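Local coordinates for CRISPR-associated protein, Cse2 family (Meiothermus ruber, PDB 3WA8) that probably binds CRISPR RNA, with a preference for G-rich sequence, and helps stabilise the R-loop as the small CasB (Cse2) subunit of a type I-E CRISPR system, at residues A114-Y117 / L118-Q122; E153-D156 / D157-I160; R189-A192 / K193-I197. One frame throughout, in Å; residues are numbered along the deposited sequence.

Contact 1. Residues A114-Y117 / L118-Q122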
loop_
_atom_site.group_PDB
_atom_site.type_symbol
_atom_site.label_atom_id
_atom_site.label_comp_id
_atom_site.label_asym_id
_atom_site.label_seq_id
_atom_site.Cartn_x
_atom_site.Cartn_y
_atom_site.Cartn_z
ATOM N N ALA A 114 -2.214 -9.930 7.506
ATOM C CA ALA A 114 -2.433 -10.897 8.564
ATOM C C ALA A 114 -3.842 -10.751 9.099
ATOM O O ALA A 114 -4.515 -11.744 9.378
ATOM C CB ALA A 114 -1.446 -10.712 9.661
ATOM N N GLN A 115 -4.297 -9.508 9.226
ATOM C CA GLN A 115 -5.630 -9.235 9.745
ATOM C C GLN A 115 -6.669 -9.875 8.831
ATOM O O GLN A 115 -7.666 -10.442 9.304
ATOM C CB GLN A 115 -5.860 -7.728 9.870
ATOM C CG GLN A 115 -5.281 -7.134 11.118
ATOM C CD GLN A 115 -5.417 -5.639 11.173
ATOM O OE1 GLN A 115 -5.070 -4.938 10.233
ATOM N NE2 GLN A 115 -5.887 -5.136 12.296
ATOM N N LEU A 116 -6.418 -9.784 7.523
ATOM C CA LEU A 116 -7.276 -10.379 6.523
ATOM C C LEU A 116 -7.233 -11.904 6.663
ATOM O O LEU A 116 -8.281 -12.573 6.727
ATOM C CB LEU A 116 -6.820 -9.933 5.152
ATOM C CG LEU A 116 -7.329 -10.747 3.988
ATOM C CD1 LEU A 116 -8.816 -10.498 3.786
ATOM C CD2 LEU A 116 -6.547 -10.395 2.772
ATOM N N TYR A 117 -6.021 -12.442 6.753
ATOM C CA TYR A 117 -5.812 -13.858 6.970
ATOM C C TYR A 117 -6.645 -14.381 8.131
ATOM O O TYR A 117 -7.352 -15.377 7.986
ATOM C CB TYR A 117 -4.338 -14.074 7.225
ATOM C CG TYR A 117 -3.920 -15.460 7.607
ATOM C CD1 TYR A 117 -4.023 -16.509 6.710
ATOM C CD2 TYR A 117 -3.367 -15.709 8.847
ATOM C CE1 TYR A 117 -3.613 -17.775 7.047
ATOM C CE2 TYR A 117 -2.959 -16.979 9.203
ATOM C CZ TYR A 117 -3.079 -18.011 8.296
ATOM O OH TYR A 117 -2.669 -19.277 8.634
ATOM N N LEU A 118 -6.581 -13.702 9.274
ATOM C CA LEU A 118 -7.288 -14.152 10.480
ATOM C C LEU A 118 -8.795 -13.991 10.350
ATOM O O LEU A 118 -9.557 -14.795 10.879
ATOM C CB LEU A 118 -6.791 -13.409 11.720
ATOM C CG LEU A 118 -5.350 -13.652 12.185
ATOM C CD1 LEU A 118 -4.798 -12.411 12.850
ATOM C CD2 LEU A 118 -5.210 -14.853 13.111
ATOM N N ALA A 119 -9.220 -12.951 9.643
ATOM C CA ALA A 119 -10.637 -12.728 9.363
ATOM C C ALA A 119 -11.242 -13.867 8.533
ATOM O O ALA A 119 -12.431 -14.146 8.642
ATOM C CB ALA A 119 -10.843 -11.377 8.664
ATOM N N ARG A 120 -10.426 -14.531 7.718
ATOM C CA ARG A 120 -10.907 -15.620 6.867
ATOM C C ARG A 120 -10.496 -16.991 7.371
ATOM O O ARG A 120 -10.139 -17.859 6.570
ATOM C CB ARG A 120 -10.395 -15.451 5.442
ATOM C CG ARG A 120 -11.104 -14.400 4.637
ATOM C CD ARG A 120 -10.992 -14.751 3.181
ATOM N NE ARG A 120 -11.044 -13.552 2.365
ATOM C CZ ARG A 120 -12.170 -12.954 1.982
ATOM N NH1 ARG A 120 -13.351 -13.473 2.338
ATOM N NH2 ARG A 120 -12.113 -11.841 1.238
ATOM N N ASP A 121 -10.541 -17.183 8.689
ATOM C CA ASP A 121 -10.242 -18.476 9.317
ATOM C C ASP A 121 -8.830 -18.982 9.172
ATOM O O ASP A 121 -8.623 -20.194 9.123
ATOM C CB ASP A 121 -11.162 -19.556 8.779
ATOM C CG ASP A 121 -12.289 -19.802 9.673
ATOM O OD1 ASP A 121 -13.049 -18.837 9.907
ATOM O OD2 ASP A 121 -12.396 -20.947 10.154
ATOM N N GLN A 122 -7.861 -18.073 9.117
ATOM C CA GLN A 122 -6.462 -18.458 8.897
ATOM C C GLN A 122 -6.364 -19.223 7.582
ATOM O O GLN A 122 -5.810 -20.328 7.536
ATOM C CB GLN A 122 -5.920 -19.314 10.052
ATOM C CG GLN A 122 -6.397 -18.899 11.436
ATOM C CD GLN A 122 -5.519 -19.446 12.529
ATOM O OE1 GLN A 122 -5.917 -20.359 13.259
ATOM N NE2 GLN A 122 -4.303 -18.907 12.643
#
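Y117 lays one face of its ring over the backbone of Q122, where helix 109-119 ends. Q122 CA stands 3.6 Å from the centroid of the Y117 ring and 17° off its normal, a CH-pi contact over the face. With CG anti to the backbone N (chi1 174°) and so beside the carbonyl carbon, the ring of Y117 comes over the chain that follows, its OH 3.5 Å from Q122 CB; ring and side-chain amide planes stand 65° apart. L116 and R120 lie alongside each other, pointing the same way, L116 CD1 4.0 Å from R120 NE.

The backbone turns beneath the ring in a Schellman motif. Q122 N bonds weakly to Y117 O (3.0 Å), a weak bond joins D121 N to L118 O, and D121 takes positive phi. Y117 O is also reached by R120 N at 3.2 Å, from above the carbonyl plane. Replacing Y117 by alanine would probably strip the Q122 backbone of its aromatic cover and open a gap against F187 and V191 of helix 178-197. The chemistry implies a chain reversal in which one ordinary and one weak bond at the Y117 carbonyl are supplemented by the ring of the same residue.

Contact 2. Residues E153-D156 / D157-I160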
loop_
_atom_site.group_PDB
_atom_site.type_symbol
_atom_site.label_atom_id
_atom_site.label_comp_id
_atom_site.label_asym_id
_atom_site.label_seq_id
_atom_site.Cartn_x
_atom_site.Cartn_y
_atom_site.Cartn_z
ATOM N N GLU A 153 -9.670 -4.999 1.096
ATOM C CA GLU A 153 -10.779 -4.024 1.087
ATOM C C GLU A 153 -12.147 -4.698 1.195
ATOM O O GLU A 153 -13.118 -4.075 1.590
ATOM C CB GLU A 153 -10.716 -3.143 -0.167
ATOM C CG GLU A 153 -9.493 -2.204 -0.244
ATOM C CD GLU A 153 -9.785 -0.765 0.165
ATOM O OE1 GLU A 153 -10.965 -0.393 0.301
ATOM O OE2 GLU A 153 -8.831 0.022 0.323
ATOM N N SER A 154 -12.219 -5.977 0.854
ATOM C CA SER A 154 -13.402 -6.774 1.121
ATOM C C SER A 154 -13.720 -6.884 2.589
ATOM O O SER A 154 -14.889 -6.979 2.938
ATOM C CB SER A 154 -13.250 -8.191 0.580
ATOM O OG SER A 154 -13.341 -8.188 -0.826
ATOM N N GLN A 155 -12.708 -6.940 3.455
ATOM C CA GLN A 155 -13.006 -6.877 4.891
ATOM C C GLN A 155 -13.185 -5.425 5.221
ATOM O O GLN A 155 -12.410 -4.573 4.807
ATOM C CB GLN A 155 -11.925 -7.478 5.772
ATOM C CG GLN A 155 -11.628 -8.910 5.482
ATOM C CD GLN A 155 -12.810 -9.796 5.642
ATOM O OE1 GLN A 155 -13.197 -10.496 4.709
ATOM N NE2 GLN A 155 -13.394 -9.788 6.827
ATOM N N ASP A 156 -14.226 -5.130 5.964
ATOM C CA ASP A 156 -14.606 -3.745 6.091
ATOM C C ASP A 156 -13.640 -2.984 7.011
ATOM O O ASP A 156 -13.329 -1.810 6.766
ATOM C CB ASP A 156 -16.040 -3.666 6.606
ATOM C CG ASP A 156 -16.598 -2.300 6.484
ATOM O OD1 ASP A 156 -15.942 -1.453 5.836
ATOM O OD2 ASP A 156 -17.697 -2.077 7.029
ATOM N N ASP A 157 -13.144 -3.697 8.025
ATOM C CA ASP A 157 -12.606 -3.093 9.223
ATOM C C ASP A 157 -11.098 -2.985 9.210
ATOM O O ASP A 157 -10.520 -2.611 10.217
ATOM C CB ASP A 157 -13.031 -3.927 10.434
ATOM C CG ASP A 157 -14.534 -4.205 10.456
ATOM O OD1 ASP A 157 -15.162 -4.198 9.367
ATOM O OD2 ASP A 157 -15.108 -4.425 11.556
ATOM N N ILE A 158 -10.449 -3.315 8.101
ATOM C CA ILE A 158 -8.994 -3.323 8.079
ATOM C C ILE A 158 -8.406 -2.074 7.445
ATOM O O ILE A 158 -8.687 -1.756 6.289
ATOM C CB ILE A 158 -8.470 -4.534 7.322
ATOM C CG1 ILE A 158 -8.854 -5.798 8.082
ATOM C CG2 ILE A 158 -6.950 -4.439 7.128
ATOM C CD1 ILE A 158 -8.558 -7.055 7.349
ATOM N N ARG A 159 -7.582 -1.372 8.209
ATOM C CA ARG A 159 -6.962 -0.140 7.748
ATOM C C ARG A 159 -5.719 -0.441 6.939
ATOM O O ARG A 159 -4.941 -1.261 7.358
ATOM C CB ARG A 159 -6.594 0.727 8.955
ATOM C CG ARG A 159 -5.657 1.871 8.629
ATOM C CD ARG A 159 -5.808 3.054 9.570
ATOM N NE ARG A 159 -4.883 4.122 9.196
ATOM C CZ ARG A 159 -4.478 5.087 10.015
ATOM N NH1 ARG A 159 -4.919 5.169 11.268
ATOM N NH2 ARG A 159 -3.623 5.988 9.575
ATOM N N ILE A 160 -5.531 0.225 5.799
ATOM C CA ILE A 160 -4.263 0.152 5.053
ATOM C C ILE A 160 -3.548 1.477 5.187
ATOM O O ILE A 160 -4.080 2.496 4.731
ATOM C CB ILE A 160 -4.472 -0.074 3.539
ATOM C CG1 ILE A 160 -4.857 -1.525 3.258
ATOM C CG2 ILE A 160 -3.214 0.267 2.761
ATOM C CD1 ILE A 160 -5.500 -1.718 1.913
#
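Q155 and I158 meet in a local turn contact, made just where helix 141-154 gives out and the chain enters the loop before helix 162-170. The evidence for the turn is in the backbone: D156 (psi -34°) and D157 (psi 6°) have type I angles as the two middle residues of 155-158. Q155 O and I158 N are 4.0 Å apart, so the turn lacks its usual hydrogen bond, and the contact between segments 153-156 and 157-160 is made by side-chain packing.

The main apolar meeting is between the inner part of Q155 and the end of I158. I158 CD1 lies 3.7 Å from Q155 CB and 4.0 Å from Q155 CG, the two side chains crossing at a slant. Q155 is bent at chi2, which carries its amide off from I158; its CG packs on L116 of helix 109-119 and its amide end on A119. I158 ties the loop to helix 141-154 through I152 and to helix 109-119 through Q115.

Flanking this pair, E153 and I160 cross at about a right angle, with E153 OE2 4.1 Å from I160 CD1. E153 OE1 accepts from V76 N, OE2 is hydrogen-bonded to T75 OG1, and D156 O bonds to S78 OG. Residues 75-78, leading into helix 78-82, thus hold the helix end and the turn by three bonds.

At the exposed apex the carboxylates of D156 and D157 stand with their planes 74° apart, D156 OD2 4.0 Å from D157 OD1. Two like charges this close would probably repel each other mildly, an energetic cost that solvent could screen, while I158 and I160 are buried and E153 is tied to T75 and V76.

Contact 3. Residues R189-A192 / K193-I197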
loop_
_atom_site.group_PDB
_atom_site.type_symbol
_atom_site.label_atom_id
_atom_site.label_comp_id
_atom_site.label_asym_id
_atom_site.label_seq_id
_atom_site.Cartn_x
_atom_site.Cartn_y
_atom_site.Cartn_z
ATOM N N ARG A 189 4.121 -12.143 13.178
ATOM C CA ARG A 189 4.019 -11.528 14.489
ATOM C C ARG A 189 2.562 -11.268 14.907
ATOM O O ARG A 189 2.194 -11.516 16.059
ATOM C CB ARG A 189 4.797 -10.230 14.505
ATOM C CG ARG A 189 5.242 -9.839 15.866
ATOM C CD ARG A 189 6.173 -8.664 15.813
ATOM N NE ARG A 189 7.206 -8.817 16.824
ATOM C CZ ARG A 189 7.736 -7.823 17.524
ATOM N NH1 ARG A 189 7.327 -6.566 17.326
ATOM N NH2 ARG A 189 8.674 -8.102 18.434
ATOM N N THR A 190 1.746 -10.786 13.973
ATOM C CA THR A 190 0.321 -10.583 14.189
ATOM C C THR A 190 -0.436 -11.883 14.438
ATOM O O THR A 190 -1.204 -11.979 15.377
ATOM C CB THR A 190 -0.304 -9.902 12.977
ATOM O OG1 THR A 190 0.301 -8.621 12.777
ATOM C CG2 THR A 190 -1.783 -9.714 13.167
ATOM N N VAL A 191 -0.234 -12.875 13.583
ATOM C CA VAL A 191 -0.851 -14.196 13.748
ATOM C C VAL A 191 -0.562 -14.804 15.140
ATOM O O VAL A 191 -1.468 -15.235 15.869
ATOM C CB VAL A 191 -0.368 -15.146 12.633
ATOM C CG1 VAL A 191 -0.818 -16.555 12.894
ATOM C CG2 VAL A 191 -0.873 -14.686 11.299
ATOM N N ALA A 192 0.714 -14.815 15.496
ATOM C CA ALA A 192 1.147 -15.281 16.798
ATOM C C ALA A 192 0.431 -14.525 17.900
ATOM O O ALA A 192 -0.015 -15.116 18.876
ATOM C CB ALA A 192 2.643 -15.109 16.938
ATOM N N LYS A 193 0.331 -13.212 17.730
ATOM C CA LYS A 193 -0.271 -12.349 18.724
ATOM C C LYS A 193 -1.700 -12.793 19.008
ATOM O O LYS A 193 -2.117 -12.819 20.161
ATOM C CB LYS A 193 -0.238 -10.911 18.238
ATOM C CG LYS A 193 -0.668 -9.881 19.239
ATOM C CD LYS A 193 0.509 -9.353 20.063
ATOM C CE LYS A 193 0.182 -7.929 20.580
ATOM N NZ LYS A 193 0.934 -7.557 21.824
ATOM N N GLU A 194 -2.425 -13.175 17.960
ATOM C CA GLU A 194 -3.805 -13.637 18.097
ATOM C C GLU A 194 -3.930 -14.982 18.828
ATOM O O GLU A 194 -4.815 -15.165 19.683
ATOM C CB GLU A 194 -4.499 -13.703 16.737
ATOM C CG GLU A 194 -6.014 -13.713 16.832
ATOM C CD GLU A 194 -6.544 -12.672 17.820
ATOM O OE1 GLU A 194 -6.195 -11.468 17.681
ATOM O OE2 GLU A 194 -7.306 -13.068 18.742
ATOM N N GLU A 195 -3.044 -15.916 18.499
ATOM C CA GLU A 195 -2.978 -17.183 19.225
ATOM C C GLU A 195 -2.735 -16.983 20.733
ATOM O O GLU A 195 -2.988 -17.898 21.522
ATOM C CB GLU A 195 -1.949 -18.131 18.591
ATOM C CG GLU A 195 -2.354 -18.634 17.188
ATOM C CD GLU A 195 -1.179 -19.197 16.369
ATOM O OE1 GLU A 195 -0.220 -19.734 16.977
ATOM O OE2 GLU A 195 -1.218 -19.105 15.112
ATOM N N THR A 196 -2.276 -15.789 21.135
ATOM C CA THR A 196 -2.273 -15.420 22.573
ATOM C C THR A 196 -3.587 -14.766 23.025
ATOM O O THR A 196 -4.145 -15.199 24.042
ATOM C CB THR A 196 -1.060 -14.544 23.037
ATOM O OG1 THR A 196 0.135 -14.949 22.363
ATOM C CG2 THR A 196 -0.850 -14.679 24.562
ATOM N N ILE A 197 -4.077 -13.754 22.286
ATOM C CA ILE A 197 -5.349 -13.061 22.617
ATOM C C ILE A 197 -6.521 -14.048 22.844
ATOM O O ILE A 197 -7.552 -13.677 23.427
ATOM C CB ILE A 197 -5.751 -11.930 21.586
ATOM C CG1 ILE A 197 -4.683 -10.825 21.497
ATOM C CG2 ILE A 197 -7.095 -11.269 21.963
ATOM C CD1 ILE A 197 -4.935 -9.746 20.386
#
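V191 O receives the N-H of E195 in the carbonyl plane, 3.1 Å from E195 N with an N-H...O angle of 166°, in a run of helical i to i+4 bonds that also joins K193 N to R189 O (3.0 Å) and E194 N to T190 O (3.1 Å). Above this bond the side chains of V191 and E195 lie alongside each other and point the same way. CG1 of V191, placed anti to the backbone N (chi1 171°), comes 3.4 Å from E195 OE2, an apolar methyl beside a carboxylate oxygen.

These residues form the last turns of helix 178-197, the C-terminal helix of this all-helical protein, and one side of it packs on helix 109-119: V191 on Y117, T190 on A114 and L118, E194 on L118. T190 OG1 is hydrogen-bonded to H111 ND1 of that helix and to A186 O of its own.

Near the helix end the bonding to A192 O is weak. It is approached by T196 N at 3.3 Å with an angle of only 134°, and by T196 OG1 at 3.5 Å, likewise weak. K193 CB lies 3.2 Å from T190 O, and the K193 side chain touches R106 of helix 102-106.

How the contacts relate
Contact 1 sits between the other two, about 11 Å from the centre of each, and touches both. Toward contact 2 the packing runs through L116 CD1 and Q155 CG, 3.6 Å apart; toward contact 3 it runs through Y117 CD2 and V191 CG2, also 3.6 Å apart. Helix 109-119 is thus shared, packing against the loop after helix 141-154 and against helix 178-197. Contacts 1 and 2 are partly buried, whereas contact 3 lies on the surface. Their chemistry follows: a ring over a capped helix end in contact 1, apolar packing without mutual hydrogen bonds and a like-charged aspartate pair in contact 2, and chiefly regular backbone bonding in contact 3. Contacts 2 and 3 do not touch.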